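Local coordinates for twitching motility protein PilT (Aquifex aeolicus, PDB 2EWV) that powers the retraction of pili that drives twitching motility, acting as a hexameric ATPase motor of the type II/IV secretion family, at residues V82-G87 / A96-Q101; E58-L63 / R102-A107; S111-I116 / I175-K180; I169-P174 / I213-M218. One frame throughout, in Å; residues are numbered along the deposited sequence.

Contact 1: residues V82-G87 / A96-Q101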
loop_
_atom_site.group_PDB
_atom_site.type_symbol
_atom_site.label_atom_id
_atom_site.label_comp_id
_atom_site.label_asym_id
_atom_site.label_seq_id
_atom_site.Cartn_x
_atom_site.Cartn_y
_atom_site.Cartn_z
ATOM N N VAL A 82 20.351 22.987 -2.939
ATOM C CA VAL A 82 21.104 22.103 -3.834
ATOM C C VAL A 82 22.461 21.812 -3.241
ATOM O O VAL A 82 23.117 22.702 -2.715
ATOM C CB VAL A 82 21.390 22.713 -5.223
ATOM C CG1 VAL A 82 20.288 22.351 -6.185
ATOM C CG2 VAL A 82 21.577 24.218 -5.113
ATOM N N ASP A 83 22.886 20.562 -3.343
ATOM C CA ASP A 83 24.189 20.173 -2.838
ATOM C C ASP A 83 25.026 19.650 -4.021
ATOM O O ASP A 83 24.758 18.558 -4.523
ATOM C CB ASP A 83 24.016 19.095 -1.767
ATOM C CG ASP A 83 25.186 19.050 -0.800
ATOM O OD1 ASP A 83 25.393 20.054 -0.080
ATOM O OD2 ASP A 83 25.906 18.022 -0.765
ATOM N N PHE A 84 26.028 20.422 -4.462
ATOM C CA PHE A 84 26.865 20.039 -5.614
ATOM C C PHE A 84 28.321 20.478 -5.555
ATOM O O PHE A 84 28.701 21.297 -4.720
ATOM C CB PHE A 84 26.269 20.602 -6.902
ATOM C CG PHE A 84 26.315 22.108 -6.987
ATOM C CD1 PHE A 84 27.389 22.761 -7.590
ATOM C CD2 PHE A 84 25.281 22.876 -6.457
ATOM C CE1 PHE A 84 27.423 24.158 -7.666
ATOM C CE2 PHE A 84 25.307 24.268 -6.528
ATOM C CZ PHE A 84 26.379 24.910 -7.132
ATOM N N SER A 85 29.120 19.945 -6.477
ATOM C CA SER A 85 30.543 20.259 -6.568
ATOM C C SER A 85 30.865 20.803 -7.953
ATOM O O SER A 85 30.332 20.332 -8.955
ATOM C CB SER A 85 31.387 19.005 -6.329
ATOM O OG SER A 85 30.914 18.255 -5.227
ATOM N N PHE A 86 31.748 21.790 -8.002
ATOM C CA PHE A 86 32.146 22.399 -9.266
ATOM C C PHE A 86 33.638 22.702 -9.217
ATOM O O PHE A 86 34.196 22.876 -8.136
ATOM C CB PHE A 86 31.354 23.689 -9.499
ATOM C CG PHE A 86 31.640 24.768 -8.488
ATOM C CD1 PHE A 86 32.755 25.595 -8.620
ATOM C CD2 PHE A 86 30.806 24.944 -7.388
ATOM C CE1 PHE A 86 33.035 26.585 -7.670
ATOM C CE2 PHE A 86 31.076 25.932 -6.429
ATOM C CZ PHE A 86 32.193 26.752 -6.570
ATOM N N GLY A 87 34.274 22.776 -10.384
ATOM C CA GLY A 87 35.699 23.053 -10.422
ATOM C C GLY A 87 36.133 24.318 -11.145
ATOM O O GLY A 87 35.617 24.659 -12.213
ATOM N N ALA A 96 29.602 23.193 -2.851
ATOM C CA ALA A 96 28.640 24.245 -2.575
ATOM C C ALA A 96 27.335 23.663 -2.060
ATOM O O ALA A 96 27.092 22.465 -2.178
ATOM C CB ALA A 96 28.379 25.046 -3.840
ATOM N N ASN A 97 26.509 24.526 -1.472
ATOM C CA ASN A 97 25.193 24.163 -0.949
ATOM C C ASN A 97 24.352 25.434 -0.886
ATOM O O ASN A 97 24.288 26.089 0.148
ATOM C CB ASN A 97 25.285 23.554 0.451
ATOM C CG ASN A 97 23.925 23.093 0.972
ATOM O OD1 ASN A 97 22.941 23.836 0.930
ATOM N ND2 ASN A 97 23.867 21.859 1.465
ATOM N N VAL A 98 23.719 25.781 -1.998
ATOM C CA VAL A 98 22.896 26.972 -2.064
ATOM C C VAL A 98 21.529 26.606 -1.534
ATOM O O VAL A 98 21.093 25.470 -1.674
ATOM C CB VAL A 98 22.767 27.470 -3.518
ATOM C CG1 VAL A 98 22.199 28.881 -3.539
ATOM C CG2 VAL A 98 24.132 27.421 -4.202
ATOM N N PHE A 99 20.856 27.571 -0.919
ATOM C CA PHE A 99 19.525 27.337 -0.352
ATOM C C PHE A 99 18.765 28.620 -0.196
ATOM O O PHE A 99 19.375 29.676 -0.066
ATOM C CB PHE A 99 19.641 26.707 1.040
ATOM C CG PHE A 99 20.622 27.418 1.931
ATOM C CD1 PHE A 99 21.985 27.179 1.801
ATOM C CD2 PHE A 99 20.199 28.360 2.857
ATOM C CE1 PHE A 99 22.920 27.862 2.571
ATOM C CE2 PHE A 99 21.131 29.055 3.639
ATOM C CZ PHE A 99 22.498 28.803 3.494
ATOM N N TYR A 100 17.434 28.532 -0.192
ATOM C CA TYR A 100 16.618 29.733 0.026
ATOM C C TYR A 100 16.690 29.961 1.508
ATOM O O TYR A 100 16.179 29.181 2.317
ATOM C CB TYR A 100 15.180 29.528 -0.420
ATOM C CG TYR A 100 14.966 29.734 -1.892
ATOM C CD1 TYR A 100 13.887 29.128 -2.542
ATOM C CD2 TYR A 100 15.849 30.511 -2.650
ATOM C CE1 TYR A 100 13.699 29.283 -3.916
ATOM C CE2 TYR A 100 15.668 30.672 -4.018
ATOM C CZ TYR A 100 14.601 30.056 -4.644
ATOM O OH TYR A 100 14.458 30.195 -6.005
ATOM N N GLN A 101 17.329 31.056 1.862
ATOM C CA GLN A 101 17.554 31.324 3.253
ATOM C C GLN A 101 16.421 32.030 3.944
ATOM O O GLN A 101 15.701 31.401 4.758
ATOM C CB GLN A 101 18.778 32.190 3.414
ATOM C CG GLN A 101 19.060 32.408 4.852
ATOM C CD GLN A 101 20.119 33.421 5.066
ATOM O OE1 GLN A 101 21.209 33.333 4.492
ATOM N NE2 GLN A 101 19.833 34.385 5.922
#
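A first torsion of 67° tucks the F84 ring between its own backbone N and carbonyl carbon, while N97 (chi1 -176°) and D83, whose CG likewise lies beside the carbonyl carbon, bring their polar groups together on the other face of a two-stranded antiparallel beta hairpin. The hairpin, strands 81-87 and 93-99, is bonded in both directions at F84 and A96, a hydrogen-bonded antiparallel pair: A96 N donates to F84 O at 2.8 Å, and F84 N returns a longer bond to A96 O, 3.2 Å. Toward the open end of the hairpin, V82 N donates to V98 O at 2.9 Å.

On the apolar face, the methyl of A96 sits over one face of the F84 ring, 4.1 Å from CB to the ring centroid, a CH-pi contact displaced toward the rim; the same CB meets the F86 ring at its edge, near CE2. V82 and V98 lie side by side and point the same way, and L76 of helix 75-78 packs on both.

On the face of D83 and N97, N97 ND2 gives D83 OD1 a weak, bent bond of 2.8 Å, with amide and carboxylate planes 68° apart. The stronger partner of D83 is R95, which forms a salt bridge with OD2. A leucine in place of N97 would probably deprive D83 OD1 of its amide mate, with R95 still gripping the carboxylate. N97 also contributes through its backbone: its CA points a hydrogen at V82 O, with 3.1 Å between CA and O.

Contact 2: residues E58-L63 / R102-A107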
loop_
_atom_site.group_PDB
_atom_site.type_symbol
_atom_site.label_atom_id
_atom_site.label_comp_id
_atom_site.label_asym_id
_atom_site.label_seq_id
_atom_site.Cartn_x
_atom_site.Cartn_y
_atom_site.Cartn_z
ATOM N N GLU A 58 20.458 41.101 -2.414
ATOM C CA GLU A 58 19.763 39.827 -2.633
ATOM C C GLU A 58 20.155 39.211 -3.963
ATOM O O GLU A 58 19.564 38.229 -4.421
ATOM C CB GLU A 58 18.252 40.009 -2.571
ATOM C CG GLU A 58 17.775 40.368 -1.182
ATOM C CD GLU A 58 16.302 40.046 -0.949
ATOM O OE1 GLU A 58 15.441 40.625 -1.648
ATOM O OE2 GLU A 58 16.004 39.211 -0.059
ATOM N N ASP A 59 21.165 39.816 -4.578
ATOM C CA ASP A 59 21.710 39.346 -5.829
ATOM C C ASP A 59 22.963 38.560 -5.490
ATOM O O ASP A 59 24.079 38.857 -5.926
ATOM C CB ASP A 59 21.975 40.525 -6.741
ATOM C CG ASP A 59 20.688 41.151 -7.220
ATOM O OD1 ASP A 59 20.731 42.151 -7.961
ATOM O OD2 ASP A 59 19.617 40.623 -6.847
ATOM N N THR A 60 22.709 37.568 -4.637
ATOM C CA THR A 60 23.656 36.579 -4.132
ATOM C C THR A 60 23.220 35.377 -4.969
ATOM O O THR A 60 23.817 34.295 -4.950
ATOM C CB THR A 60 23.389 36.269 -2.644
ATOM O OG1 THR A 60 21.994 36.016 -2.454
ATOM C CG2 THR A 60 23.790 37.426 -1.771
ATOM N N GLN A 61 22.136 35.630 -5.695
ATOM C CA GLN A 61 21.491 34.698 -6.606
ATOM C C GLN A 61 22.246 34.755 -7.931
ATOM O O GLN A 61 22.258 33.788 -8.701
ATOM C CB GLN A 61 20.031 35.137 -6.779
ATOM C CG GLN A 61 19.265 34.529 -7.933
ATOM C CD GLN A 61 19.595 35.177 -9.263
ATOM O OE1 GLN A 61 19.648 36.407 -9.383
ATOM N NE2 GLN A 61 19.808 34.349 -10.280
ATOM N N LYS A 62 22.889 35.901 -8.168
ATOM C CA LYS A 62 23.676 36.164 -9.374
ATOM C C LYS A 62 24.992 35.399 -9.294
ATOM O O LYS A 62 25.401 34.734 -10.247
ATOM C CB LYS A 62 23.961 37.667 -9.496
ATOM C CG LYS A 62 22.718 38.550 -9.478
ATOM C CD LYS A 62 22.341 39.019 -10.871
ATOM C CE LYS A 62 23.263 40.145 -11.353
ATOM N NZ LYS A 62 23.061 41.413 -10.594
ATOM N N LEU A 63 25.653 35.513 -8.146
ATOM C CA LEU A 63 26.913 34.833 -7.903
ATOM C C LEU A 63 26.668 33.334 -7.907
ATOM O O LEU A 63 27.420 32.573 -8.511
ATOM C CB LEU A 63 27.469 35.244 -6.544
ATOM C CG LEU A 63 28.019 36.658 -6.398
ATOM C CD1 LEU A 63 28.168 36.989 -4.938
ATOM C CD2 LEU A 63 29.350 36.766 -7.106
ATOM N N ARG A 102 16.276 33.343 3.720
ATOM C CA ARG A 102 15.181 34.016 4.411
ATOM C C ARG A 102 14.455 34.810 3.350
ATOM O O ARG A 102 14.228 36.024 3.408
ATOM C CB ARG A 102 15.789 34.881 5.491
ATOM C CG ARG A 102 15.052 36.089 5.961
ATOM C CD ARG A 102 15.658 36.498 7.300
ATOM N NE ARG A 102 16.613 37.618 7.302
ATOM C CZ ARG A 102 17.162 38.070 8.427
ATOM N NH1 ARG A 102 16.819 37.458 9.545
ATOM N NH2 ARG A 102 17.991 39.120 8.458
ATOM N N GLY A 103 14.072 34.053 2.347
ATOM C CA GLY A 103 13.321 34.597 1.232
ATOM C C GLY A 103 14.263 35.127 0.217
ATOM O O GLY A 103 13.887 36.008 -0.524
ATOM N N SER A 104 15.493 34.620 0.214
ATOM C CA SER A 104 16.478 35.108 -0.761
ATOM C C SER A 104 17.247 33.988 -1.511
ATOM O O SER A 104 16.720 33.363 -2.459
ATOM C CB SER A 104 17.485 36.024 -0.041
ATOM O OG SER A 104 18.252 36.768 -0.957
ATOM N N VAL A 105 18.477 33.755 -1.036
ATOM C CA VAL A 105 19.417 32.774 -1.549
ATOM C C VAL A 105 20.699 32.946 -0.764
ATOM O O VAL A 105 21.240 34.052 -0.632
ATOM C CB VAL A 105 19.738 32.983 -3.070
ATOM C CG1 VAL A 105 18.893 32.045 -3.891
ATOM C CG2 VAL A 105 19.506 34.449 -3.499
ATOM N N ALA A 106 21.196 31.833 -0.259
ATOM C CA ALA A 106 22.415 31.851 0.504
ATOM C C ALA A 106 23.257 30.659 0.073
ATOM O O ALA A 106 22.740 29.578 -0.248
ATOM C CB ALA A 106 22.099 31.791 1.982
ATOM N N ALA A 107 24.563 30.879 0.029
ATOM C CA ALA A 107 25.485 29.832 -0.354
ATOM C C ALA A 107 26.602 29.604 0.667
ATOM O O ALA A 107 27.021 30.516 1.383
ATOM C CB ALA A 107 26.067 30.138 -1.717
#
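T60 and V105 meet where the turn leading into helix 61-65 runs beside the irregular chain before strand 107-109, with the closest backbone approaches at Q61 and V105 (CA to CA 5.8 Å) and at E58 and S104. That strand is an outer one of the four-stranded antiparallel sheet it forms with 29-32, 39-42 and 45-48, so the contact fastens the helix start to the approach to this sheet. No strand pairing links the two segments; side chains do the joining. T60 turns its hydroxyl into the position between backbone N and carbonyl carbon (chi1 48°), and from there OG1 donates to V105 O at 2.8 Å, approaching from above the carbonyl plane, 35° out of it. The T60 and V105 side chains slide past each other in opposite directions, with V105 CG2 lying against OG1 and also against CB of Q61 at the first turn of the helix.

Farther out, the extended chain of E58 runs alongside S104, whose OG gives OE2 a weak hydrogen bond of 3.4 Å. At G103 the backbone would jam a CB against the preceding carbonyl O, so the bend calls for glycine. The same loop faces another copy of the protein: R102 NH2 bonds to F179 O of the second subunit.

The contact thus rests on one short hydroxyl-to-carbonyl bond beside a buried valine, whereas the exposed carboxylate of E58 adds a second, feeble link that probably contributes little to its strength.

Contact 3: residues S111-I116 / I175-K180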
loop_
_atom_site.group_PDB
_atom_site.type_symbol
_atom_site.label_atom_id
_atom_site.label_comp_id
_atom_site.label_asym_id
_atom_site.label_seq_id
_atom_site.Cartn_x
_atom_site.Cartn_y
_atom_site.Cartn_z
ATOM N N SER A 111 35.628 23.342 0.665
ATOM C CA SER A 111 36.860 23.160 -0.082
ATOM C C SER A 111 37.192 21.689 -0.254
ATOM O O SER A 111 37.010 20.902 0.677
ATOM C CB SER A 111 38.014 23.850 0.630
ATOM O OG SER A 111 39.248 23.454 0.052
ATOM N N LEU A 112 37.685 21.324 -1.440
ATOM C CA LEU A 112 38.052 19.938 -1.738
ATOM C C LEU A 112 39.549 19.711 -1.953
ATOM O O LEU A 112 40.193 20.394 -2.760
ATOM C CB LEU A 112 37.283 19.435 -2.947
ATOM C CG LEU A 112 35.793 19.265 -2.694
ATOM C CD1 LEU A 112 35.224 18.531 -3.870
ATOM C CD2 LEU A 112 35.520 18.489 -1.403
ATOM N N PRO A 113 40.115 18.712 -1.252
ATOM C CA PRO A 113 41.535 18.364 -1.327
ATOM C C PRO A 113 42.111 18.069 -2.716
ATOM O O PRO A 113 41.725 17.099 -3.380
ATOM C CB PRO A 113 41.642 17.173 -0.380
ATOM C CG PRO A 113 40.525 17.387 0.583
ATOM C CD PRO A 113 39.413 17.796 -0.337
ATOM N N ALA A 114 43.054 18.917 -3.127
ATOM C CA ALA A 114 43.739 18.802 -4.414
ATOM C C ALA A 114 44.852 17.747 -4.354
ATOM O O ALA A 114 45.240 17.175 -5.379
ATOM C CB ALA A 114 44.329 20.167 -4.816
ATOM N N GLU A 115 45.349 17.480 -3.150
ATOM C CA GLU A 115 46.425 16.511 -2.971
ATOM C C GLU A 115 46.196 15.447 -1.910
ATOM O O GLU A 115 45.701 15.742 -0.827
ATOM C CB GLU A 115 47.720 17.230 -2.622
ATOM C CG GLU A 115 48.896 16.281 -2.485
ATOM C CD GLU A 115 50.141 16.960 -1.965
ATOM O OE1 GLU A 115 50.184 17.280 -0.752
ATOM O OE2 GLU A 115 51.072 17.179 -2.773
ATOM N N ILE A 116 46.606 14.219 -2.216
ATOM C CA ILE A 116 46.466 13.097 -1.287
ATOM C C ILE A 116 47.726 12.892 -0.441
ATOM O O ILE A 116 48.835 12.832 -0.969
ATOM C CB ILE A 116 46.134 11.805 -2.052
ATOM C CG1 ILE A 116 44.710 11.909 -2.604
ATOM C CG2 ILE A 116 46.282 10.599 -1.139
ATOM C CD1 ILE A 116 44.332 10.836 -3.573
ATOM N N ILE A 175 32.460 12.946 -4.181
ATOM C CA ILE A 175 33.838 12.557 -4.426
ATOM C C ILE A 175 34.752 13.526 -3.670
ATOM O O ILE A 175 34.949 14.666 -4.100
ATOM C CB ILE A 175 34.183 12.595 -5.936
ATOM C CG1 ILE A 175 33.315 11.594 -6.698
ATOM C CG2 ILE A 175 35.667 12.273 -6.145
ATOM C CD1 ILE A 175 33.396 11.754 -8.201
ATOM N N GLU A 176 35.288 13.072 -2.537
ATOM C CA GLU A 176 36.185 13.887 -1.716
ATOM C C GLU A 176 37.527 14.041 -2.432
ATOM O O GLU A 176 37.813 15.090 -3.010
ATOM C CB GLU A 176 36.395 13.227 -0.353
ATOM C CG GLU A 176 36.945 14.158 0.712
ATOM C CD GLU A 176 35.863 14.915 1.465
ATOM O OE1 GLU A 176 36.231 15.845 2.219
ATOM O OE2 GLU A 176 34.660 14.579 1.320
ATOM N N TYR A 177 38.356 13.002 -2.380
ATOM C CA TYR A 177 39.638 13.043 -3.075
ATOM C C TYR A 177 39.462 12.475 -4.489
ATOM O O TYR A 177 38.590 11.634 -4.735
ATOM C CB TYR A 177 40.718 12.228 -2.345
ATOM C CG TYR A 177 41.243 12.807 -1.036
ATOM C CD1 TYR A 177 42.163 13.848 -1.016
ATOM C CD2 TYR A 177 40.829 12.274 0.194
ATOM C CE1 TYR A 177 42.655 14.340 0.197
ATOM C CE2 TYR A 177 41.314 12.759 1.406
ATOM C CZ TYR A 177 42.224 13.790 1.405
ATOM O OH TYR A 177 42.677 14.265 2.613
ATOM N N VAL A 178 40.306 12.953 -5.401
ATOM C CA VAL A 178 40.321 12.563 -6.818
ATOM C C VAL A 178 41.594 11.735 -7.137
ATOM O O VAL A 178 42.612 11.852 -6.440
ATOM C CB VAL A 178 40.245 13.843 -7.704
ATOM C CG1 VAL A 178 40.617 13.535 -9.133
ATOM C CG2 VAL A 178 38.840 14.419 -7.641
ATOM N N PHE A 179 41.552 10.904 -8.178
ATOM C CA PHE A 179 42.714 10.076 -8.486
ATOM C C PHE A 179 43.304 10.134 -9.912
ATOM O O PHE A 179 42.596 10.058 -10.924
ATOM C CB PHE A 179 42.424 8.605 -8.140
ATOM C CG PHE A 179 41.921 8.359 -6.720
ATOM C CD1 PHE A 179 40.570 8.483 -6.407
ATOM C CD2 PHE A 179 42.780 7.876 -5.737
ATOM C CE1 PHE A 179 40.081 8.116 -5.146
ATOM C CE2 PHE A 179 42.301 7.507 -4.476
ATOM C CZ PHE A 179 40.946 7.629 -4.187
ATOM N N LYS A 180 44.629 10.246 -9.957
ATOM C CA LYS A 180 45.391 10.297 -11.198
ATOM C C LYS A 180 45.638 8.880 -11.659
ATOM O O LYS A 180 46.048 8.035 -10.867
ATOM C CB LYS A 180 46.754 10.957 -10.967
ATOM C CG LYS A 180 46.763 12.479 -10.835
ATOM C CD LYS A 180 48.207 12.975 -10.682
ATOM C CE LYS A 180 48.383 14.451 -11.076
ATOM N NZ LYS A 180 49.831 14.866 -11.168
#
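The Y177 ring is met by two side chains, P113 and I116, both at a slant, while E115 O approaches its edge near the ring plane, 3.5 Å from CE1. The P113 and Y177 side chains cross at about a right angle, with P113 CG 3.7 Å from Y177 CE1. I116 comes in obliquely, CG1 3.6 Å from CD1; its first torsion (chi1 -70°) places CG1 beside the backbone N, and CD1 continues past the tyrosine to the F179 ring, 4.0 Å from CD2. The same methyl rests against V178 O.

These are two irregular connections of a P-loop ATPase: the loop 111-116 comes after strand 107-109, and the loop 175-180 leads from strand 167-172 of the nucleotide-binding core toward strand 185-190. The outer end of the tyrosine is fixed by T151, a residue of the ADP pocket, whose OG1 is hydrogen-bonded to Y177 OH; A154 of helix 149-163 packs on the tyrosine side chain as well.

At the other end, L112 CD1 lies 3.9 Å from I175 O. R93 ties the two loops together through its guanidinium group, NH2 bonding to both P113 O and E176 O. The E176 side chain comes within about 4 Å of the bound ADP.

Contact 4: residues I169-P174 / I213-M218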
loop_
_atom_site.group_PDB
_atom_site.type_symbol
_atom_site.label_atom_id
_atom_site.label_comp_id
_atom_site.label_asym_id
_atom_site.label_seq_id
_atom_site.Cartn_x
_atom_site.Cartn_y
_atom_site.Cartn_z
ATOM N N ILE A 169 37.584 0.892 -8.751
ATOM C CA ILE A 169 36.298 1.576 -8.870
ATOM C C ILE A 169 35.784 2.135 -7.508
ATOM O O ILE A 169 35.665 1.406 -6.518
ATOM C CB ILE A 169 35.274 0.589 -9.518
ATOM C CG1 ILE A 169 34.094 1.345 -10.116
ATOM C CG2 ILE A 169 34.836 -0.455 -8.496
ATOM C CD1 ILE A 169 33.274 0.466 -11.003
ATOM N N THR A 170 35.505 3.433 -7.454
ATOM C CA THR A 170 35.021 4.030 -6.214
ATOM C C THR A 170 33.639 4.658 -6.375
ATOM O O THR A 170 33.394 5.392 -7.328
ATOM C CB THR A 170 35.987 5.133 -5.678
ATOM O OG1 THR A 170 35.979 6.252 -6.568
ATOM C CG2 THR A 170 37.407 4.609 -5.554
ATOM N N ILE A 171 32.741 4.358 -5.438
ATOM C CA ILE A 171 31.373 4.907 -5.434
ATOM C C ILE A 171 31.312 5.919 -4.278
ATOM O O ILE A 171 31.160 5.532 -3.115
ATOM C CB ILE A 171 30.290 3.794 -5.191
ATOM C CG1 ILE A 171 30.564 2.560 -6.058
ATOM C CG2 ILE A 171 28.915 4.331 -5.551
ATOM C CD1 ILE A 171 29.825 1.336 -5.595
ATOM N N GLU A 172 31.426 7.207 -4.599
ATOM C CA GLU A 172 31.432 8.246 -3.570
ATOM C C GLU A 172 30.242 9.218 -3.494
ATOM O O GLU A 172 29.478 9.373 -4.451
ATOM C CB GLU A 172 32.707 9.067 -3.704
ATOM C CG GLU A 172 33.980 8.319 -3.458
ATOM C CD GLU A 172 35.155 9.259 -3.482
ATOM O OE1 GLU A 172 35.166 10.213 -2.676
ATOM O OE2 GLU A 172 36.061 9.059 -4.315
ATOM N N ASP A 173 30.112 9.885 -2.344
ATOM C CA ASP A 173 29.051 10.874 -2.109
ATOM C C ASP A 173 29.431 11.882 -1.022
ATOM O O ASP A 173 29.128 11.677 0.155
ATOM C CB ASP A 173 27.742 10.172 -1.721
ATOM C CG ASP A 173 26.657 11.151 -1.272
ATOM O OD1 ASP A 173 26.490 12.203 -1.932
ATOM O OD2 ASP A 173 25.964 10.856 -0.269
ATOM N N PRO A 174 30.102 12.986 -1.392
ATOM C CA PRO A 174 30.554 13.386 -2.725
ATOM C C PRO A 174 32.004 12.954 -2.936
ATOM O O PRO A 174 32.707 12.631 -1.977
ATOM C CB PRO A 174 30.437 14.891 -2.656
ATOM C CG PRO A 174 31.006 15.145 -1.295
ATOM C CD PRO A 174 30.335 14.084 -0.436
ATOM N N ILE A 213 36.693 -2.404 -5.099
ATOM C CA ILE A 213 35.481 -1.575 -5.057
ATOM C C ILE A 213 35.513 -0.683 -3.823
ATOM O O ILE A 213 36.108 -1.048 -2.820
ATOM C CB ILE A 213 34.201 -2.419 -4.977
ATOM C CG1 ILE A 213 34.203 -3.485 -6.059
ATOM C CG2 ILE A 213 32.985 -1.522 -5.141
ATOM C CD1 ILE A 213 32.953 -4.286 -6.062
ATOM N N PHE A 214 34.877 0.482 -3.882
ATOM C CA PHE A 214 34.876 1.364 -2.721
ATOM C C PHE A 214 33.555 2.076 -2.446
ATOM O O PHE A 214 33.158 2.937 -3.226
ATOM C CB PHE A 214 35.983 2.410 -2.857
ATOM C CG PHE A 214 35.927 3.492 -1.807
ATOM C CD1 PHE A 214 35.935 3.174 -0.453
ATOM C CD2 PHE A 214 35.877 4.833 -2.176
ATOM C CE1 PHE A 214 35.894 4.179 0.515
ATOM C CE2 PHE A 214 35.837 5.843 -1.211
ATOM C CZ PHE A 214 35.847 5.515 0.134
ATOM N N VAL A 215 32.884 1.720 -1.341
ATOM C CA VAL A 215 31.619 2.370 -0.944
ATOM C C VAL A 215 31.886 3.407 0.141
ATOM O O VAL A 215 32.268 3.068 1.263
ATOM C CB VAL A 215 30.561 1.376 -0.398
ATOM C CG1 VAL A 215 29.760 0.784 -1.541
ATOM C CG2 VAL A 215 31.236 0.288 0.403
ATOM N N GLY A 216 31.676 4.671 -0.211
ATOM C CA GLY A 216 31.922 5.758 0.716
ATOM C C GLY A 216 31.169 5.645 2.018
ATOM O O GLY A 216 31.681 6.037 3.066
ATOM N N GLU A 217 29.953 5.111 1.953
ATOM C CA GLU A 217 29.124 4.967 3.139
ATOM C C GLU A 217 28.308 3.685 3.048
ATOM O O GLU A 217 27.763 3.371 1.992
ATOM C CB GLU A 217 28.202 6.185 3.255
ATOM C CG GLU A 217 28.923 7.504 2.967
ATOM C CD GLU A 217 28.059 8.742 3.150
ATOM O OE1 GLU A 217 26.918 8.759 2.640
ATOM O OE2 GLU A 217 28.536 9.707 3.792
ATOM N N MET A 218 28.233 2.947 4.153
ATOM C CA MET A 218 27.486 1.689 4.188
ATOM C C MET A 218 26.499 1.649 5.336
ATOM O O MET A 218 26.694 0.897 6.287
ATOM C CB MET A 218 28.430 0.510 4.372
ATOM C CG MET A 218 29.674 0.549 3.549
ATOM S SD MET A 218 30.785 -0.607 4.309
ATOM C CE MET A 218 29.942 -2.161 3.939
#
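F214 lays its ring edge against T170 in the mainly parallel sheet of the P-loop ATPase core, where strands 167-172 and 212-215 run side by side, 9° from parallel. Its CG stands anti to the backbone N (chi1 171°), which carries the ring over the neighbouring strand: CD2 nests against T170 CB at 3.5 Å and also touches CG2, and CE2 reaches E172 CG at 3.8 Å. G216 N lies above the centre of one ring face. The ring therefore fills the hollow between T170 and the E172 side chain, whose carboxylate is held by E176 N and by Q188.

The opposite face of the sheet is a row of branched side chains. I169 and I213 lie side by side, CG2 against CG1 at 3.9 Å, and I171 CD1 touches V215 CG1 and, more loosely, I213 CG2; L202 of helix 199-205 packs on I171 and V215. With an alanine at F214, a gap would probably open beside T170, and the E172 chain would be likely to lose its apolar support.

Between the faces, I171 uses both its backbone polar atoms: its N donates to F214 O at 2.7 Å, and its O accepts from G216 N at 3.1 Å, both bonds nearly straight, 164° at the hydrogen.

Contacts 1 and 2 are neighbours, centres 12 Å apart; contact 1 is nested within the loop that contact 2 closes, and F99 O lies 2.8 Å from A106 N, a probable hydrogen bond between them. Contacts 3 and 4 lie nearer the nucleotide: their segments alternate along the chain, their centres are 14 Å apart, and Y177 O comes 3.6 Å from E172 OE2. The side chain of E176 in contact 3 is about 4 Å from ADP and that of E217 in contact 4 about 8 Å, against about 14 Å for D83 in contact 1. Across the hexamer interface, contact 2 of one subunit meets contact 3 of its neighbour.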